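PDB 2YVT: metallophosphoesterase TT1561-like domain-containing protein from Aquifex aeolicus, which is of unknown function but belongs to the calcineurin-like metallophosphoesterase superfamily and probably hydrolyses a phosphate ester at a metal site. Local coordinates for residues L142-E145 with H146-E149. Sequence-based numbering, arbitrary orientation.
Sequences LLTE and HEFE
Thr144 and Glu147 meet in a local contact round a surface turn, three residues apart, where strand 134-144 ends and the chain reverses into the loop leading to strand 155-157, its parallel neighbour in the sheet. The Thr144 hydroxyl bridges the turn: OG1 accepts a hydrogen bond from Glu147 N at 2.9 Å, bent to 145° at the hydrogen. A chi1 of 70° leaves OG1 flanked by both backbone branches and brings it to Glu147 N. Beside this bond, Glu147 CB packs 3.3 Å from Thr144 OG1, and the two side chains cross at about a right angle. At the turn's tip, Glu145 CB lies over one face of the imidazole of its sequence neighbour His146, displaced toward the rim, a CH-pi contact 3.8 Å from the ring centroid. Both glutamates direct their carboxylates elsewhere: Glu145 OE1 pairs with Arg158 at the start of helix 158-164, and Glu147 OE1 with Lys155 of strand 155-157 and the Tyr52 hydroxyl. Since Thr144 OG1 also bonds the carbonyl O of Tyr156, one hydroxyl is gripped twice, accepting from Glu147 N and donating to Tyr156 O. It thereby ties the turn to strand 155-157.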
loop_
_atom_site.group_PDB
_atom_site.type_symbol
_atom_site.label_atom_id
_atom_site.label_comp_id
_atom_site.label_asym_id
_atom_site.label_seq_id
_atom_site.Cartn_x
_atom_site.Cartn_y
_atom_site.Cartn_z
ATOM N N LEU A 142 -2.605 8.020 -3.609
ATOM C CA LEU A 142 -1.760 9.175 -3.316
ATOM C C LEU A 142 -2.556 10.156 -2.475
ATOM O O LEU A 142 -3.592 10.655 -2.910
ATOM C CB LEU A 142 -1.299 9.839 -4.613
ATOM C CG LEU A 142 -0.217 10.907 -4.431
ATOM C CD1 LEU A 142 1.115 10.288 -3.994
ATOM C CD2 LEU A 142 -0.058 11.689 -5.721
ATOM N N LEU A 143 -2.076 10.420 -1.264
ATOM C CA LEU A 143 -2.748 11.370 -0.373
ATOM C C LEU A 143 -2.139 12.740 -0.627
ATOM O O LEU A 143 -0.911 12.896 -0.695
ATOM C CB LEU A 143 -2.633 10.936 1.094
ATOM C CG LEU A 143 -3.038 9.474 1.351
ATOM C CD1 LEU A 143 -3.071 9.148 2.835
ATOM C CD2 LEU A 143 -4.378 9.112 0.668
ATOM N N THR A 144 -3.026 13.706 -0.829
ATOM C CA THR A 144 -2.672 15.036 -1.304
ATOM C C THR A 144 -3.456 16.066 -0.518
ATOM O O THR A 144 -4.358 15.729 0.251
ATOM C CB THR A 144 -3.054 15.232 -2.795
ATOM O OG1 THR A 144 -4.485 15.281 -2.919
ATOM C CG2 THR A 144 -2.489 14.115 -3.679
ATOM N N GLU A 145 -3.141 17.335 -0.743
ATOM C CA GLU A 145 -3.882 18.394 -0.080
ATOM C C GLU A 145 -5.264 18.588 -0.679
ATOM O O GLU A 145 -6.227 18.747 0.070
ATOM C CB GLU A 145 -3.096 19.709 -0.076
ATOM C CG GLU A 145 -1.814 19.626 0.757
ATOM C CD GLU A 145 -2.058 19.284 2.227
ATOM O OE1 GLU A 145 -3.211 19.364 2.702
ATOM O OE2 GLU A 145 -1.088 18.911 2.919
ATOM N N HIS A 146 -5.365 18.552 -2.008
ATOM C CA HIS A 146 -6.604 18.999 -2.660
ATOM C C HIS A 146 -7.095 18.168 -3.861
ATOM O O HIS A 146 -8.101 18.526 -4.476
ATOM C CB HIS A 146 -6.500 20.493 -3.037
ATOM C CG HIS A 146 -6.227 21.402 -1.870
ATOM N ND1 HIS A 146 -5.078 22.157 -1.760
ATOM C CD2 HIS A 146 -6.946 21.655 -0.750
ATOM C CE1 HIS A 146 -5.106 22.840 -0.630
ATOM N NE2 HIS A 146 -6.230 22.553 0.004
ATOM N N GLU A 147 -6.404 17.072 -4.190
ATOM C CA GLU A 147 -6.794 16.230 -5.330
ATOM C C GLU A 147 -7.661 15.044 -4.916
ATOM O O GLU A 147 -7.405 14.415 -3.896
ATOM C CB GLU A 147 -5.564 15.700 -6.057
ATOM C CG GLU A 147 -4.905 16.676 -6.997
ATOM C CD GLU A 147 -3.925 15.977 -7.904
ATOM O OE1 GLU A 147 -4.298 15.662 -9.063
ATOM O OE2 GLU A 147 -2.800 15.695 -7.438
ATOM N N PHE A 148 -8.672 14.736 -5.725
ATOM C CA PHE A 148 -9.610 13.651 -5.426
ATOM C C PHE A 148 -9.989 12.976 -6.743
ATOM O O PHE A 148 -10.694 13.567 -7.576
ATOM C CB PHE A 148 -10.857 14.239 -4.739
ATOM C CG PHE A 148 -11.667 13.260 -3.914
ATOM C CD1 PHE A 148 -12.623 13.747 -3.022
ATOM C CD2 PHE A 148 -11.483 11.878 -4.004
ATOM C CE1 PHE A 148 -13.389 12.888 -2.241
ATOM C CE2 PHE A 148 -12.249 10.997 -3.213
ATOM C CZ PHE A 148 -13.204 11.504 -2.336
ATOM N N GLU A 149 -9.491 11.755 -6.938
ATOM C CA GLU A 149 -9.753 10.975 -8.146
ATOM C C GLU A 149 -9.722 9.485 -7.817
ATOM O O GLU A 149 -8.885 9.038 -7.025
ATOM C CB GLU A 149 -8.683 11.303 -9.201
ATOM C CG GLU A 149 -8.745 10.481 -10.494
ATOM C CD GLU A 149 -10.036 10.655 -11.282
ATOM O OE1 GLU A 149 -10.666 11.733 -11.217
ATOM O OE2 GLU A 149 -10.420 9.704 -11.992
#